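PDB 2WNW: activated BY transcription factor SSRB from Salmonella enterica, which belongs to glycoside hydrolase family 30 and joins a TIM-barrel domain to a beta-sandwich domain. Local coordinates for residues A[117-122]-A[179-184]; A[374-379]-A[439-444]. All blocks are in the same frame, centred on the assembly; numbering follows the deposited sequence.

Interaction 1 (A[117-122]-A[179-184]); sequences SRDEAH and LEYRRH
Asp119 OD1 is gripped by two tyrosine hydroxyls. Within the contact, Tyr181 OH donates to Asp119 OD1 at 2.8 Å. The hydroxyl comes from the anti side of the carboxylate, 34° out of its plane. Tyr102 OH makes the second bond to the same oxygen. The carboxylate plane is turned 86° from that of the Tyr181 ring, and OD1 meets the ring's edge at the hydroxyl. Tyr181 CG is anti to its carbonyl carbon (chi1 -84°), and the ring reaches across to helix 117-122 with its hydroxyl end.

A second polar cluster forms around Glu120 OE2. The Glu120 side chain runs out extended and brings OE2 to 2.8 Å from Glu180 OE2. OE2 of Glu120 is also 3.0 Å from His184 NE2. Glu180 bends at its second torsion, and its other oxygen, OE1, forms a salt bridge with Arg183 NH1 at 2.8 Å.

The contact joins the short helix 117-122 to the C-terminal end of helix 167-183, in the TIM-barrel domain. Helix 124-133 packs against the second of these: Ile124 touches Glu180 and His184, and Ile127 touches Tyr181. The two hydroxyls probably stabilise a charged Asp119 in its buried place. Two carboxylate oxygens so close together are consistent with a proton shared between them or with a raised pKa on one, while Arg183 would offset part of the negative charge.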
ATOM      1  N   SER A 117      31.564  -0.402 -34.329  1.00 27.92           N
ATOM      2  CA  SER A 117      32.643  -1.331 -34.002  1.00 30.26           C
ATOM      3  C   SER A 117      32.839  -1.499 -32.497  1.00 29.30           C
ATOM      4  O   SER A 117      33.088  -2.604 -32.013  1.00 29.50           O
ATOM      5  CB  SER A 117      33.953  -0.873 -34.654  1.00 31.94           C
ATOM      6  OG  SER A 117      34.343   0.404 -34.181  1.00 36.44           O
ATOM      7  N   ARG A 118      32.716  -0.405 -31.757  1.00 28.92           N
ATOM      8  CA  ARG A 118      32.889  -0.454 -30.316  1.00 27.23           C
ATOM      9  C   ARG A 118      31.842  -1.346 -29.645  1.00 26.66           C
ATOM     10  O   ARG A 118      32.175  -2.162 -28.781  1.00 25.68           O
ATOM     11  CB  ARG A 118      32.836   0.958 -29.742  1.00 28.82           C
ATOM     12  CG  ARG A 118      33.182   1.023 -28.281  1.00 28.89           C
ATOM     13  CD  ARG A 118      33.851   2.338 -27.948  1.00 28.90           C
ATOM     14  NE  ARG A 118      34.013   2.503 -26.509  1.00 26.32           N
ATOM     15  CZ  ARG A 118      34.686   3.499 -25.946  1.00 25.32           C
ATOM     16  NH1 ARG A 118      35.269   4.419 -26.706  1.00 24.77           N
ATOM     17  NH2 ARG A 118      34.757   3.587 -24.625  1.00 23.78           N
ATOM     18  N   ASP A 119      30.579  -1.196 -30.038  1.00 23.50           N
ATOM     19  CA  ASP A 119      29.527  -2.029 -29.468  1.00 22.87           C
ATOM     20  C   ASP A 119      29.723  -3.479 -29.907  1.00 22.43           C
ATOM     21  O   ASP A 119      29.412  -4.410 -29.162  1.00 22.21           O
ATOM     22  CB  ASP A 119      28.139  -1.559 -29.918  1.00 22.79           C
ATOM     23  CG  ASP A 119      27.681  -0.297 -29.203  1.00 24.13           C
ATOM     24  OD1 ASP A 119      26.456  -0.062 -29.154  1.00 23.48           O
ATOM     25  OD2 ASP A 119      28.536   0.461 -28.698  1.00 25.49           O
ATOM     26  N   GLU A 120      30.242  -3.669 -31.118  1.00 22.08           N
ATOM     27  CA  GLU A 120      30.457  -5.013 -31.646  1.00 22.18           C
ATOM     28  C   GLU A 120      31.503  -5.791 -30.857  1.00 22.22           C
ATOM     29  O   GLU A 120      31.441  -7.016 -30.761  1.00 23.21           O
ATOM     30  CB  GLU A 120      30.864  -4.942 -33.125  1.00 22.79           C
ATOM     31  CG  GLU A 120      29.856  -4.192 -33.983  1.00 24.79           C
ATOM     32  CD  GLU A 120      30.188  -4.207 -35.464  1.00 27.96           C
ATOM     33  OE1 GLU A 120      31.380  -4.087 -35.812  1.00 28.56           O
ATOM     34  OE2 GLU A 120      29.249  -4.320 -36.278  1.00 29.90           O
ATOM     35  N   ALA A 121      32.457  -5.080 -30.275  1.00 22.17           N
ATOM     36  CA  ALA A 121      33.504  -5.740 -29.513  1.00 23.80           C
ATOM     37  C   ALA A 121      33.207  -5.844 -28.019  1.00 23.44           C
ATOM     38  O   ALA A 121      33.579  -6.824 -27.375  1.00 23.61           O
ATOM     39  CB  ALA A 121      34.824  -5.013 -29.725  1.00 23.02           C
ATOM     40  N   HIS A 122      32.520  -4.844 -27.476  1.00 23.53           N
ATOM     41  CA  HIS A 122      32.239  -4.807 -26.043  1.00 22.69           C
ATOM     42  C   HIS A 122      30.853  -5.226 -25.559  1.00 22.85           C
ATOM     43  O   HIS A 122      30.718  -5.749 -24.451  1.00 22.33           O
ATOM     44  CB  HIS A 122      32.540  -3.403 -25.519  1.00 23.64           C
ATOM     45  CG  HIS A 122      33.966  -2.985 -25.704  1.00 25.28           C
ATOM     46  ND1 HIS A 122      34.378  -1.676 -25.587  1.00 26.96           N
ATOM     47  CD2 HIS A 122      35.077  -3.706 -25.983  1.00 26.56           C
ATOM     48  CE1 HIS A 122      35.683  -1.607 -25.785  1.00 27.60           C
ATOM     49  NE2 HIS A 122      36.131  -2.827 -26.027  1.00 27.39           N
ATOM     50  N   LEU A 179      18.852  -1.348 -36.630  1.00 20.19           N
ATOM     51  CA  LEU A 179      19.183  -2.153 -37.806  1.00 20.14           C
ATOM     52  C   LEU A 179      20.514  -2.868 -37.595  1.00 21.48           C
ATOM     53  O   LEU A 179      20.668  -4.039 -37.946  1.00 20.53           O
ATOM     54  CB  LEU A 179      19.262  -1.267 -39.050  1.00 21.90           C
ATOM     55  CG  LEU A 179      17.946  -0.595 -39.445  1.00 23.18           C
ATOM     56  CD1 LEU A 179      18.176   0.340 -40.613  1.00 23.32           C
ATOM     57  CD2 LEU A 179      16.918  -1.663 -39.796  1.00 23.54           C
ATOM     58  N   GLU A 180      21.474  -2.148 -37.023  1.00 21.86           N
ATOM     59  CA  GLU A 180      22.798  -2.697 -36.735  1.00 24.21           C
ATOM     60  C   GLU A 180      22.680  -3.927 -35.834  1.00 23.56           C
ATOM     61  O   GLU A 180      23.243  -4.983 -36.126  1.00 22.83           O
ATOM     62  CB  GLU A 180      23.657  -1.622 -36.061  1.00 26.67           C
ATOM     63  CG  GLU A 180      24.861  -2.124 -35.268  1.00 31.58           C
ATOM     64  CD  GLU A 180      25.858  -2.903 -36.106  1.00 33.07           C
ATOM     65  OE1 GLU A 180      25.899  -2.712 -37.340  1.00 32.33           O
ATOM     66  OE2 GLU A 180      26.619  -3.703 -35.517  1.00 37.47           O
ATOM     67  N   TYR A 181      21.941  -3.791 -34.738  1.00 21.61           N
ATOM     68  CA  TYR A 181      21.766  -4.909 -33.824  1.00 21.45           C
ATOM     69  C   TYR A 181      20.987  -6.064 -34.452  1.00 21.69           C
ATOM     70  O   TYR A 181      21.295  -7.229 -34.203  1.00 22.11           O
ATOM     71  CB  TYR A 181      21.091  -4.437 -32.528  1.00 19.79           C
ATOM     72  CG  TYR A 181      22.076  -3.867 -31.521  1.00 20.00           C
ATOM     73  CD1 TYR A 181      22.124  -4.349 -30.214  1.00 21.09           C
ATOM     74  CD2 TYR A 181      22.991  -2.880 -31.890  1.00 19.52           C
ATOM     75  CE1 TYR A 181      23.066  -3.866 -29.298  1.00 21.85           C
ATOM     76  CE2 TYR A 181      23.933  -2.392 -30.987  1.00 20.42           C
ATOM     77  CZ  TYR A 181      23.966  -2.888 -29.694  1.00 21.47           C
ATOM     78  OH  TYR A 181      24.903  -2.415 -28.804  1.00 22.36           O
ATOM     79  N   ARG A 182      19.993  -5.756 -35.280  1.00 22.46           N
ATOM     80  CA  ARG A 182      19.217  -6.814 -35.917  1.00 24.03           C
ATOM     81  C   ARG A 182      20.112  -7.639 -36.845  1.00 24.91           C
ATOM     82  O   ARG A 182      19.926  -8.850 -36.987  1.00 24.96           O
ATOM     83  CB  ARG A 182      18.035  -6.226 -36.700  1.00 24.84           C
ATOM     84  CG  ARG A 182      17.061  -7.288 -37.195  1.00 29.82           C
ATOM     85  CD  ARG A 182      15.694  -6.705 -37.537  1.00 32.70           C
ATOM     86  NE  ARG A 182      15.730  -5.799 -38.682  1.00 34.07           N
ATOM     87  CZ  ARG A 182      14.660  -5.176 -39.168  1.00 34.84           C
ATOM     88  NH1 ARG A 182      13.473  -5.362 -38.605  1.00 34.94           N
ATOM     89  NH2 ARG A 182      14.773  -4.373 -40.216  1.00 34.01           N
ATOM     90  N   ARG A 183      21.084  -6.984 -37.471  1.00 25.02           N
ATOM     91  CA  ARG A 183      22.016  -7.669 -38.364  1.00 27.78           C
ATOM     92  C   ARG A 183      22.855  -8.687 -37.600  1.00 27.65           C
ATOM     93  O   ARG A 183      23.312  -9.677 -38.170  1.00 27.92           O
ATOM     94  CB  ARG A 183      22.954  -6.665 -39.032  1.00 31.75           C
ATOM     95  CG  ARG A 183      22.415  -6.015 -40.293  1.00 37.79           C
ATOM     96  CD  ARG A 183      23.389  -4.951 -40.757  1.00 41.50           C
ATOM     97  NE  ARG A 183      24.762  -5.449 -40.711  1.00 46.95           N
ATOM     98  CZ  ARG A 183      25.813  -4.709 -40.375  1.00 49.93           C
ATOM     99  NH1 ARG A 183      25.647  -3.430 -40.054  1.00 51.73           N
ATOM    100  NH2 ARG A 183      27.026  -5.246 -40.344  1.00 51.03           N
ATOM    101  N   HIS A 184      23.061  -8.434 -36.310  1.00 26.47           N
ATOM    102  CA  HIS A 184      23.846  -9.328 -35.466  1.00 26.32           C
ATOM    103  C   HIS A 184      22.951 -10.278 -34.675  1.00 25.55           C
ATOM    104  O   HIS A 184      23.369 -10.853 -33.668  1.00 26.95           O
ATOM    105  CB  HIS A 184      24.728  -8.508 -34.520  1.00 27.91           C
ATOM    106  CG  HIS A 184      25.809  -7.744 -35.221  1.00 28.69           C
ATOM    107  ND1 HIS A 184      27.100  -8.216 -35.334  1.00 30.52           N
ATOM    108  CD2 HIS A 184      25.783  -6.563 -35.882  1.00 29.42           C
ATOM    109  CE1 HIS A 184      27.822  -7.357 -36.033  1.00 29.46           C
ATOM    110  NE2 HIS A 184      27.046  -6.346 -36.378  1.00 31.27           N
TER

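Interaction 2 (A[374-379]-A[439-444]); sequences CRYVRP and TLLWRQ
The loop between helix 365-374 and strand 382-388 meets the sandwich strand 437-442 here, chiefly through Tyr376. Both methyls of Leu441 come from one side of its ring plane: CD2 lies near the root of the side chain, 3.7 Å from Tyr376 CB, and CD1 farther out, 3.7 Å from Tyr376 CD1. The leucine side chain crosses the tyrosine at about a right angle. Thr439 adds its methyl from the same side, near the other ortho carbon, with CG2 3.7 Å from Tyr376 CD2. That methyl is anti to the backbone N, while OG1 (chi1 -58°) is hydrogen-bonded to His372 ND1, in helix 365-374. Thr439 and Leu441 are two apart on the strand, and both turn toward the loop. The contact thus lies where the last helix of the TIM barrel passes into the beta-sandwich domain. Strand 437-442 is held there between strands 2-9 and 405-411, and Ile6 of the former also touches Tyr376. On the opposite side of the plane, Arg375 CB lies 3.6 Å above the ring, over its centre. Farther along, Arg378 NH1 and Arg443 NH2 stand 4.4 Å apart. Asp402 lies between their charges: its OD1 forms a salt bridge with Arg378, its OD2 with Arg443.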
ATOM      1  N   CYS A 374      12.647 -13.856  -9.968  1.00 18.23           N
ATOM      2  CA  CYS A 374      12.967 -14.283 -11.329  1.00 17.90           C
ATOM      3  C   CYS A 374      13.090 -15.770 -11.630  1.00 17.64           C
ATOM      4  O   CYS A 374      12.825 -16.188 -12.755  1.00 18.95           O
ATOM      5  CB  CYS A 374      14.227 -13.559 -11.818  1.00 16.50           C
ATOM      6  SG  CYS A 374      15.774 -14.138 -11.110  1.00 17.76           S
ATOM      7  N   ARG A 375      13.484 -16.569 -10.648  1.00 18.92           N
ATOM      8  CA  ARG A 375      13.628 -18.003 -10.879  1.00 19.28           C
ATOM      9  C   ARG A 375      12.285 -18.721 -10.963  1.00 19.75           C
ATOM     10  O   ARG A 375      12.200 -19.826 -11.509  1.00 19.20           O
ATOM     11  CB  ARG A 375      14.461 -18.640  -9.758  1.00 18.89           C
ATOM     12  CG  ARG A 375      15.873 -18.082  -9.635  1.00 19.78           C
ATOM     13  CD  ARG A 375      16.553 -18.551  -8.354  1.00 21.69           C
ATOM     14  NE  ARG A 375      17.033 -19.928  -8.442  1.00 22.69           N
ATOM     15  CZ  ARG A 375      18.146 -20.296  -9.072  1.00 24.58           C
ATOM     16  NH1 ARG A 375      18.907 -19.392  -9.677  1.00 23.46           N
ATOM     17  NH2 ARG A 375      18.509 -21.572  -9.084  1.00 25.40           N
ATOM     18  N   TYR A 376      11.233 -18.088 -10.460  1.00 19.49           N
ATOM     19  CA  TYR A 376       9.922 -18.732 -10.428  1.00 19.77           C
ATOM     20  C   TYR A 376       8.763 -18.051 -11.143  1.00 20.64           C
ATOM     21  O   TYR A 376       7.787 -18.715 -11.492  1.00 20.19           O
ATOM     22  CB  TYR A 376       9.541 -18.970  -8.964  1.00 20.73           C
ATOM     23  CG  TYR A 376      10.709 -19.482  -8.156  1.00 20.52           C
ATOM     24  CD1 TYR A 376      11.191 -20.779  -8.334  1.00 20.93           C
ATOM     25  CD2 TYR A 376      11.397 -18.638  -7.286  1.00 19.35           C
ATOM     26  CE1 TYR A 376      12.334 -21.218  -7.672  1.00 21.86           C
ATOM     27  CE2 TYR A 376      12.538 -19.065  -6.623  1.00 21.34           C
ATOM     28  CZ  TYR A 376      13.005 -20.352  -6.823  1.00 22.88           C
ATOM     29  OH  TYR A 376      14.167 -20.754  -6.209  1.00 22.40           O
ATOM     30  N   VAL A 377       8.853 -16.741 -11.351  1.00 19.04           N
ATOM     31  CA  VAL A 377       7.781 -16.009 -12.023  1.00 18.99           C
ATOM     32  C   VAL A 377       8.116 -15.859 -13.505  1.00 19.92           C
ATOM     33  O   VAL A 377       9.204 -15.405 -13.862  1.00 19.87           O
ATOM     34  CB  VAL A 377       7.581 -14.614 -11.376  1.00 18.44           C
ATOM     35  CG1 VAL A 377       6.403 -13.902 -12.018  1.00 17.84           C
ATOM     36  CG2 VAL A 377       7.352 -14.770  -9.872  1.00 17.92           C
ATOM     37  N   ARG A 378       7.176 -16.241 -14.365  1.00 20.82           N
ATOM     38  CA  ARG A 378       7.391 -16.186 -15.810  1.00 22.21           C
ATOM     39  C   ARG A 378       6.695 -15.022 -16.503  1.00 21.86           C
ATOM     40  O   ARG A 378       5.713 -14.477 -15.998  1.00 19.70           O
ATOM     41  CB  ARG A 378       6.906 -17.488 -16.456  1.00 24.60           C
ATOM     42  CG  ARG A 378       7.520 -18.759 -15.886  1.00 29.62           C
ATOM     43  CD  ARG A 378       6.429 -19.803 -15.709  1.00 36.56           C
ATOM     44  NE  ARG A 378       6.934 -21.118 -15.323  1.00 41.61           N
ATOM     45  CZ  ARG A 378       6.168 -22.092 -14.839  1.00 43.09           C
ATOM     46  NH1 ARG A 378       4.865 -21.898 -14.676  1.00 43.62           N
ATOM     47  NH2 ARG A 378       6.698 -23.269 -14.531  1.00 45.63           N
ATOM     48  N   PRO A 379       7.200 -14.628 -17.685  1.00 21.05           N
ATOM     49  CA  PRO A 379       6.598 -13.524 -18.438  1.00 21.46           C
ATOM     50  C   PRO A 379       5.128 -13.845 -18.684  1.00 21.34           C
ATOM     51  O   PRO A 379       4.784 -14.995 -18.952  1.00 22.34           O
ATOM     52  CB  PRO A 379       7.405 -13.515 -19.733  1.00 22.27           C
ATOM     53  CG  PRO A 379       8.753 -13.976 -19.287  1.00 22.07           C
ATOM     54  CD  PRO A 379       8.406 -15.128 -18.368  1.00 22.14           C
ATOM     55  N   THR A 439       9.885 -18.120  -0.939  1.00 16.55           N
ATOM     56  CA  THR A 439       9.029 -18.137  -2.108  1.00 16.52           C
ATOM     57  C   THR A 439       8.292 -19.471  -2.053  1.00 18.22           C
ATOM     58  O   THR A 439       8.916 -20.534  -1.983  1.00 19.28           O
ATOM     59  CB  THR A 439       9.836 -18.040  -3.413  1.00 16.85           C
ATOM     60  OG1 THR A 439      10.614 -16.835  -3.405  1.00 16.64           O
ATOM     61  CG2 THR A 439       8.895 -18.011  -4.612  1.00 15.58           C
ATOM     62  N   LEU A 440       6.966 -19.400  -2.042  1.00 18.49           N
ATOM     63  CA  LEU A 440       6.117 -20.585  -1.986  1.00 19.76           C
ATOM     64  C   LEU A 440       5.477 -20.809  -3.349  1.00 19.79           C
ATOM     65  O   LEU A 440       4.895 -19.892  -3.927  1.00 19.33           O
ATOM     66  CB  LEU A 440       5.024 -20.393  -0.927  1.00 18.84           C
ATOM     67  CG  LEU A 440       3.972 -21.493  -0.750  1.00 18.30           C
ATOM     68  CD1 LEU A 440       4.624 -22.764  -0.220  1.00 20.23           C
ATOM     69  CD2 LEU A 440       2.897 -21.004   0.215  1.00 18.97           C
ATOM     70  N   LEU A 441       5.587 -22.032  -3.855  1.00 20.64           N
ATOM     71  CA  LEU A 441       5.031 -22.383  -5.155  1.00 20.90           C
ATOM     72  C   LEU A 441       4.016 -23.508  -4.990  1.00 20.87           C
ATOM     73  O   LEU A 441       4.283 -24.484  -4.290  1.00 21.80           O
ATOM     74  CB  LEU A 441       6.144 -22.864  -6.087  1.00 23.98           C
ATOM     75  CG  LEU A 441       7.432 -22.044  -6.160  1.00 24.84           C
ATOM     76  CD1 LEU A 441       8.456 -22.799  -6.994  1.00 27.69           C
ATOM     77  CD2 LEU A 441       7.144 -20.681  -6.759  1.00 25.68           C
ATOM     78  N   TRP A 442       2.860 -23.375  -5.633  1.00 21.62           N
ATOM     79  CA  TRP A 442       1.839 -24.409  -5.548  1.00 22.37           C
ATOM     80  C   TRP A 442       0.787 -24.268  -6.637  1.00 24.25           C
ATOM     81  O   TRP A 442       0.728 -23.254  -7.338  1.00 23.09           O
ATOM     82  CB  TRP A 442       1.181 -24.396  -4.160  1.00 21.53           C
ATOM     83  CG  TRP A 442       0.147 -23.327  -3.932  1.00 22.12           C
ATOM     84  CD1 TRP A 442      -1.207 -23.486  -3.950  1.00 22.31           C
ATOM     85  CD2 TRP A 442       0.385 -21.954  -3.591  1.00 22.61           C
ATOM     86  NE1 TRP A 442      -1.831 -22.303  -3.635  1.00 23.19           N
ATOM     87  CE2 TRP A 442      -0.878 -21.344  -3.410  1.00 22.13           C
ATOM     88  CE3 TRP A 442       1.543 -21.179  -3.421  1.00 22.29           C
ATOM     89  CZ2 TRP A 442      -1.020 -19.994  -3.062  1.00 21.94           C
ATOM     90  CZ3 TRP A 442       1.404 -19.836  -3.073  1.00 21.69           C
ATOM     91  CH2 TRP A 442       0.128 -19.258  -2.899  1.00 22.70           C
ATOM     92  N   ARG A 443      -0.029 -25.307  -6.786  1.00 25.14           N
ATOM     93  CA  ARG A 443      -1.089 -25.322  -7.785  1.00 27.18           C
ATOM     94  C   ARG A 443      -2.403 -25.710  -7.122  1.00 28.47           C
ATOM     95  O   ARG A 443      -2.414 -26.459  -6.146  1.00 28.93           O
ATOM     96  CB  ARG A 443      -0.758 -26.325  -8.893  1.00 28.05           C
ATOM     97  CG  ARG A 443       0.443 -25.948  -9.740  1.00 30.01           C
ATOM     98  CD  ARG A 443       0.851 -27.092 -10.658  1.00 31.84           C
ATOM     99  NE  ARG A 443       2.013 -26.746 -11.469  1.00 33.19           N
ATOM    100  CZ  ARG A 443       1.987 -25.905 -12.497  1.00 34.00           C
ATOM    101  NH1 ARG A 443       0.851 -25.319 -12.851  1.00 34.47           N
ATOM    102  NH2 ARG A 443       3.102 -25.641 -13.162  1.00 35.70           N
ATOM    103  N   GLN A 444      -3.507 -25.191  -7.645  1.00 31.11           N
ATOM    104  CA  GLN A 444      -4.823 -25.508  -7.102  1.00 34.65           C
ATOM    105  C   GLN A 444      -4.992 -27.020  -7.202  1.00 35.98           C
ATOM    106  O   GLN A 444      -4.420 -27.648  -8.090  1.00 34.75           O
ATOM    107  CB  GLN A 444      -5.908 -24.797  -7.917  1.00 35.86           C
ATOM    108  CG  GLN A 444      -5.987 -25.251  -9.364  1.00 39.42           C
ATOM    109  CD  GLN A 444      -6.762 -24.289 -10.245  1.00 41.78           C
ATOM    110  OE1 GLN A 444      -6.178 -23.554 -11.047  1.00 44.04           O
ATOM    111  NE2 GLN A 444      -8.081 -24.281 -10.098  1.00 42.40           N
TER

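How the interactions relate
Interactions 1 and 2 lie far apart, with centres 35 Å from each other and nearest atoms about 20 Å apart. They share no helix or strand. Interaction 1 stays inside the TIM-barrel domain and joins two of its helices. Interaction 2 joins the loop after helix 365-374 to a strand of the beta sandwich. Most touching residues of interaction 1 are buried, yet its chemistry is polar, with carboxylates, a hydroxyl and an imidazole. Interaction 2 is only partly buried. Its middle is apolar, and its arginines are paired with Asp402, which lies outside both segments. Along the chain the first contact closes before the second opens.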